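Dihydroneopterin triphosphate diphosphatase (Escherichia coli O157:H7, PDB 5U7F) probably hydrolyses dihydroneopterin triphosphate to dihydroneopterin monophosphate and pyrophosphate, a step in folate biosynthesis, and also accepts nucleoside triphosphates such as dATP. Local coordinates at residues E56-T62 with I113-H118; A126-A130 with I142-I147. One frame throughout, in Å; residues are numbered along the deposited sequence.

How the interactions relate
A small Nudix domain illustrates how contacts of quite different kind can follow one another along a chain. Strands 10-18, 23-29 and 36-42 come first, then helix 49-61, whose C-terminal part belongs to interaction 1. Two long strands, 72-82 and 97-107, separate it from its partner 113-118, so interaction 1 closes a loop of 50 residues and brings helix and pre-strand loop together at the metal site. Strand 118-125 leads straight into helix 126-132. Interaction 2 then closes an 11-residue, mostly helical connection by folding helix 136-147 back on helix 126-132. The two neither nest nor cross; their centres lie about 21 Å apart, and the mixed sheet is what both rest against.

Interaction 1. Residues E56-T62 with I113-H118; sequences EVKEEVT and IVFTEH. With CO (cobalt (II) ion), chain E; CO (cobalt (II) ion), chain F; CO (cobalt (II) ion), chain D.
Glu-60 and Glu-117 reach one another through extended chains set by different first torsions: CG of Glu-117 stands opposite its own backbone N (chi1 -174°), whereas CG of Glu-60 lies beside its N (chi1 -65°). Their carboxylates, with planes 71° apart, share two cobalt ions. OE2 of Glu-60 bridges both, while Glu-117 gives one oxygen to each. Glu-56, bent at chi2, binds through OE1 the cobalt that Glu-117 holds with OE2, and a third cobalt through its own OE2. The oxygens Glu-60 OE2 and Glu-117 OE2 sit just 2.6 Å apart, a closeness that the positive ions probably make tolerable. Thr-40 adds its carbonyl oxygen to the cobalt bound by Glu-117 OE1.

Away from the metals, two threonine hydroxyls tie the helix end to the loop, one from each side. Thr-116 OG1 donates to Glu-59 O at a very short 2.5 Å, and Thr-62 OG1 to Val-114 O at 2.7 Å, approaching from above the carbonyl plane. One water receives the N-H of Glu-117, donates to Glu-60 O (2.7 Å) and meets His-118 ND1 in the ring plane; Gln-37 holds NE2 of that ring. Val-61 CB packs on Ile-113 CG2 at 3.7 Å. The glutamates of the helix belong to the Nudix box, and Glu-117, from outside the box, completes the metal site, as in many Nudix hydrolases.

Interaction 2. Residues A126-A130 with I142-I147; sequences APAAA and IEQFVI
Apolar contacts carry this pairing, and Ala-126 is central to them. Its CB meets CG1 of Ile-147 at 3.4 Å, tighter than usual for two carbons, and CG1 of Val-146 at 3.6 Å. The Val-146 methyl is brought forward by a first torsion of 179°, which sets CG1 opposite the backbone N. Ile-142 uses two branches: CG2 lies against Ala-126 and, at 4.0 Å, Ala-130 CB, while CD1 reaches Ala-129 CB at 3.9 Å. At the outer margin, the Ile-147 side chain crosses that of Pro-127, with its CD1 4.0 Å from Pro-127 CG.

Segments 126-130 and 142-147 run nearly antiparallel (161°), their axes approaching to 9.7 Å. They belong to a helical hairpin at the C-terminal end of the Nudix fold, lying against the central sheet: Ala-126 and Ala-129 touch Val-24, and Ile-142 and Val-146 touch Val-15.

No hydrogen bond spans the pair; the backbone bonds run within each helix. Ala-130 N bonds to Ala-126 O in the ordinary helical manner. In the other helix a wider, pi-type turn lets Ile-142 O accept from both Val-146 N and Ile-147 N, the latter at 3.2 Å.

Interaction 1. Residues E56-T62 with I113-H118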
loop_
_atom_site.group_PDB
_atom_site.type_symbol
_atom_site.label_atom_id
_atom_site.label_comp_id
_atom_site.label_asym_id
_atom_site.label_seq_id
_atom_site.Cartn_x
_atom_site.Cartn_y
_atom_site.Cartn_z
ATOM N N GLU A 56 -7.397 -4.600 -3.901
ATOM C CA GLU A 56 -7.208 -3.802 -2.702
ATOM C C GLU A 56 -7.355 -2.302 -2.986
ATOM O O GLU A 56 -7.816 -1.546 -2.149
ATOM C CB GLU A 56 -5.840 -4.092 -2.104
ATOM C CG GLU A 56 -5.724 -5.495 -1.554
ATOM C CD GLU A 56 -6.453 -5.710 -0.201
ATOM O OE1 GLU A 56 -6.762 -4.707 0.449
ATOM O OE2 GLU A 56 -6.678 -6.885 0.205
ATOM N N VAL A 57 -6.960 -1.863 -4.172
ATOM C CA VAL A 57 -7.082 -0.452 -4.491
ATOM C C VAL A 57 -8.573 -0.103 -4.597
ATOM O O VAL A 57 -9.001 0.943 -4.103
ATOM C CB VAL A 57 -6.327 -0.090 -5.782
ATOM C CG1 VAL A 57 -6.742 1.300 -6.294
ATOM C CG2 VAL A 57 -4.817 -0.141 -5.516
ATOM N N LYS A 58 -9.351 -1.001 -5.207
ATOM C CA LYS A 58 -10.808 -0.808 -5.280
ATOM C C LYS A 58 -11.423 -0.808 -3.872
ATOM O O LYS A 58 -12.136 0.118 -3.523
ATOM C CB LYS A 58 -11.465 -1.890 -6.143
ATOM C CG LYS A 58 -12.631 -1.382 -6.993
ATOM C CD LYS A 58 -13.413 -2.522 -7.648
ATOM C CE LYS A 58 -14.716 -2.008 -8.263
ATOM N NZ LYS A 58 -15.577 -3.100 -8.824
ATOM N N GLU A 59 -11.115 -1.840 -3.076
ATOM C CA GLU A 59 -11.630 -1.984 -1.691
ATOM C C GLU A 59 -11.243 -0.844 -0.740
ATOM O O GLU A 59 -12.085 -0.361 0.023
ATOM C CB GLU A 59 -11.142 -3.313 -1.062
ATOM C CG GLU A 59 -11.731 -4.598 -1.673
ATOM C CD GLU A 59 -11.183 -5.901 -1.036
ATOM O OE1 GLU A 59 -11.559 -7.006 -1.502
ATOM O OE2 GLU A 59 -10.393 -5.818 -0.063
ATOM N N GLU A 60 -9.981 -0.419 -0.771
ATOM C CA GLU A 60 -9.447 0.485 0.238
ATOM C C GLU A 60 -9.587 1.967 -0.065
ATOM O O GLU A 60 -9.684 2.772 0.855
ATOM C CB GLU A 60 -7.972 0.178 0.473
ATOM C CG GLU A 60 -7.781 -1.242 1.084
ATOM C CD GLU A 60 -6.477 -1.458 1.800
ATOM O OE1 GLU A 60 -5.638 -0.551 1.782
ATOM O OE2 GLU A 60 -6.293 -2.566 2.384
ATOM N N VAL A 61 -9.561 2.345 -1.336
ATOM C CA VAL A 61 -9.730 3.745 -1.659
ATOM C C VAL A 61 -10.748 3.959 -2.775
ATOM O O VAL A 61 -10.813 5.045 -3.325
ATOM C CB VAL A 61 -8.392 4.408 -2.025
ATOM C CG1 VAL A 61 -7.438 4.329 -0.828
ATOM C CG2 VAL A 61 -7.766 3.771 -3.258
ATOM N N THR A 62 -11.567 2.945 -3.060
ATOM C CA THR A 62 -12.674 3.072 -4.027
ATOM C C THR A 62 -12.258 3.642 -5.392
ATOM O O THR A 62 -12.989 4.411 -6.009
ATOM C CB THR A 62 -13.807 3.969 -3.463
ATOM O OG1 THR A 62 -13.857 3.865 -2.030
ATOM C CG2 THR A 62 -15.139 3.537 -4.063
ATOM N N ILE A 113 -10.712 11.192 -1.507
ATOM C CA ILE A 113 -10.712 9.746 -1.329
ATOM C C ILE A 113 -11.762 9.255 -0.328
ATOM O O ILE A 113 -11.827 9.733 0.801
ATOM C CB ILE A 113 -9.301 9.248 -0.837
ATOM C CG1 ILE A 113 -8.194 9.629 -1.826
ATOM C CG2 ILE A 113 -9.285 7.732 -0.596
ATOM C CD1 ILE A 113 -8.348 9.008 -3.180
ATOM N N VAL A 114 -12.557 8.285 -0.761
ATOM C CA VAL A 114 -13.428 7.531 0.118
ATOM C C VAL A 114 -12.766 6.228 0.513
ATOM O O VAL A 114 -12.480 5.393 -0.344
ATOM C CB VAL A 114 -14.764 7.244 -0.559
ATOM C CG1 VAL A 114 -15.637 6.382 0.328
ATOM C CG2 VAL A 114 -15.451 8.555 -0.884
ATOM N N PHE A 115 -12.540 6.046 1.815
ATOM C CA PHE A 115 -11.765 4.901 2.305
ATOM C C PHE A 115 -12.627 3.988 3.169
ATOM O O PHE A 115 -13.657 4.424 3.692
ATOM C CB PHE A 115 -10.539 5.396 3.090
ATOM C CG PHE A 115 -10.863 6.443 4.120
ATOM C CD1 PHE A 115 -10.805 7.790 3.796
ATOM C CD2 PHE A 115 -11.237 6.086 5.406
ATOM C CE1 PHE A 115 -11.110 8.765 4.733
ATOM C CE2 PHE A 115 -11.553 7.062 6.357
ATOM C CZ PHE A 115 -11.480 8.408 6.015
ATOM N N THR A 116 -12.200 2.735 3.316
ATOM C CA THR A 116 -12.970 1.719 4.049
ATOM C C THR A 116 -12.179 1.068 5.203
ATOM O O THR A 116 -12.716 0.820 6.284
ATOM C CB THR A 116 -13.449 0.622 3.079
ATOM O OG1 THR A 116 -12.319 0.004 2.452
ATOM C CG2 THR A 116 -14.331 1.207 2.001
ATOM N N GLU A 117 -10.897 0.817 4.976
ATOM C CA GLU A 117 -10.052 0.092 5.920
ATOM C C GLU A 117 -9.330 1.019 6.915
ATOM O O GLU A 117 -8.709 0.550 7.874
ATOM C CB GLU A 117 -9.031 -0.752 5.108
ATOM C CG GLU A 117 -8.142 -1.708 5.904
ATOM C CD GLU A 117 -7.245 -2.579 4.996
ATOM O OE1 GLU A 117 -5.993 -2.396 5.016
ATOM O OE2 GLU A 117 -7.796 -3.450 4.265
ATOM N N HIS A 118 -9.422 2.333 6.701
ATOM C CA HIS A 118 -8.581 3.285 7.423
ATOM C C HIS A 118 -9.391 4.340 8.195
ATOM O O HIS A 118 -10.598 4.356 8.102
ATOM C CB HIS A 118 -7.649 3.961 6.436
ATOM C CG HIS A 118 -6.649 3.026 5.823
ATOM N ND1 HIS A 118 -6.957 2.210 4.756
ATOM C CD2 HIS A 118 -5.374 2.732 6.165
ATOM C CE1 HIS A 118 -5.904 1.480 4.440
ATOM N NE2 HIS A 118 -4.920 1.785 5.270
HETATM CO CO CO E . -7.282 -4.416 2.422
HETATM CO CO CO F . -4.619 -3.067 3.502
HETATM CO CO CO D . -7.152 -7.824 2.048
HETATM O O HOH W 1 -9.127 -8.203 1.257
HETATM O O HOH W 2 -9.264 -3.963 1.744
HETATM O O HOH W 3 -9.195 2.137 3.406
HETATM O O HOH W 4 -12.143 7.200 -3.514
HETATM O O HOH W 5 -7.804 -8.967 3.916
HETATM O O HOH W 6 -8.082 -6.146 2.654
HETATM O O HOH W 7 -6.313 -9.609 1.232
#

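Interaction 2. Residues A126-A130 with I142-I147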
loop_
_atom_site.group_PDB
_atom_site.type_symbol
_atom_site.label_atom_id
_atom_site.label_comp_id
_atom_site.label_asym_id
_atom_site.label_seq_id
_atom_site.Cartn_x
_atom_site.Cartn_y
_atom_site.Cartn_z
ATOM N N ALA A 126 6.460 13.626 -1.219
ATOM C CA ALA A 126 6.989 12.264 -1.127
ATOM C C ALA A 126 7.987 12.080 0.018
ATOM O O ALA A 126 7.906 11.082 0.740
ATOM C CB ALA A 126 7.605 11.852 -2.466
ATOM N N PRO A 127 8.918 13.026 0.212
ATOM C CA PRO A 127 9.834 12.918 1.350
ATOM C C PRO A 127 9.115 12.886 2.685
ATOM O O PRO A 127 9.584 12.207 3.596
ATOM C CB PRO A 127 10.687 14.180 1.240
ATOM C CG PRO A 127 10.686 14.499 -0.199
ATOM C CD PRO A 127 9.313 14.125 -0.693
ATOM N N ALA A 128 7.999 13.604 2.793
ATOM C CA ALA A 128 7.253 13.633 4.045
ATOM C C ALA A 128 6.502 12.331 4.245
ATOM O O ALA A 128 6.427 11.826 5.371
ATOM C CB ALA A 128 6.284 14.799 4.071
ATOM N N ALA A 129 5.931 11.800 3.161
ATOM C CA ALA A 129 5.197 10.552 3.244
ATOM C C ALA A 129 6.180 9.476 3.652
ATOM O O ALA A 129 5.881 8.632 4.509
ATOM C CB ALA A 129 4.529 10.215 1.933
ATOM N N ALA A 130 7.361 9.544 3.050
ATOM C CA ALA A 130 8.399 8.562 3.278
ATOM C C ALA A 130 8.842 8.575 4.728
ATOM O O ALA A 130 9.025 7.516 5.309
ATOM C CB ALA A 130 9.578 8.823 2.384
ATOM N N ILE A 142 8.430 4.589 -1.819
ATOM C CA ILE A 142 8.156 6.006 -2.104
ATOM C C ILE A 142 9.450 6.651 -2.636
ATOM O O ILE A 142 9.449 7.362 -3.653
ATOM C CB ILE A 142 7.624 6.727 -0.846
ATOM C CG1 ILE A 142 6.234 6.199 -0.499
ATOM C CG2 ILE A 142 7.549 8.283 -1.065
ATOM C CD1 ILE A 142 5.727 6.671 0.880
ATOM N N GLU A 143 10.565 6.365 -1.977
ATOM C CA GLU A 143 11.843 6.983 -2.337
ATOM C C GLU A 143 12.279 6.588 -3.733
ATOM O O GLU A 143 12.722 7.434 -4.532
ATOM C CB GLU A 143 12.938 6.633 -1.331
ATOM C CG GLU A 143 12.708 7.258 0.061
ATOM C CD GLU A 143 13.711 6.836 1.141
ATOM O OE1 GLU A 143 14.243 5.700 1.107
ATOM O OE2 GLU A 143 13.948 7.649 2.066
ATOM N N GLN A 144 12.105 5.326 -4.068
ATOM C CA GLN A 144 12.648 4.836 -5.316
ATOM C C GLN A 144 11.731 5.036 -6.517
ATOM O O GLN A 144 12.219 5.075 -7.648
ATOM C CB GLN A 144 13.015 3.357 -5.157
ATOM C CG GLN A 144 14.161 3.169 -4.188
ATOM C CD GLN A 144 14.582 1.706 -4.062
ATOM O OE1 GLN A 144 13.850 0.801 -4.483
ATOM N NE2 GLN A 144 15.764 1.471 -3.486
ATOM N N PHE A 145 10.420 5.178 -6.305
ATOM C CA PHE A 145 9.495 5.203 -7.434
ATOM C C PHE A 145 8.650 6.462 -7.527
ATOM O O PHE A 145 8.022 6.696 -8.551
ATOM C CB PHE A 145 8.594 3.971 -7.389
ATOM C CG PHE A 145 9.316 2.694 -7.734
ATOM C CD1 PHE A 145 9.435 2.274 -9.059
ATOM C CD2 PHE A 145 9.916 1.941 -6.752
ATOM C CE1 PHE A 145 10.129 1.105 -9.382
ATOM C CE2 PHE A 145 10.597 0.772 -7.070
ATOM C CZ PHE A 145 10.709 0.361 -8.379
ATOM N N VAL A 146 8.655 7.288 -6.493
ATOM C CA VAL A 146 8.012 8.604 -6.589
ATOM C C VAL A 146 9.060 9.688 -6.704
ATOM O O VAL A 146 9.054 10.481 -7.653
ATOM C CB VAL A 146 7.108 8.925 -5.375
ATOM C CG1 VAL A 146 6.498 10.341 -5.546
ATOM C CG2 VAL A 146 6.011 7.880 -5.274
ATOM N N ILE A 147 9.954 9.727 -5.731
ATOM C CA ILE A 147 11.022 10.717 -5.710
ATOM C C ILE A 147 12.005 10.515 -6.866
ATOM O O ILE A 147 12.322 11.467 -7.585
ATOM C CB ILE A 147 11.790 10.679 -4.372
ATOM C CG1 ILE A 147 10.837 10.976 -3.226
ATOM C CG2 ILE A 147 12.945 11.670 -4.371
ATOM C CD1 ILE A 147 11.445 10.873 -1.829
#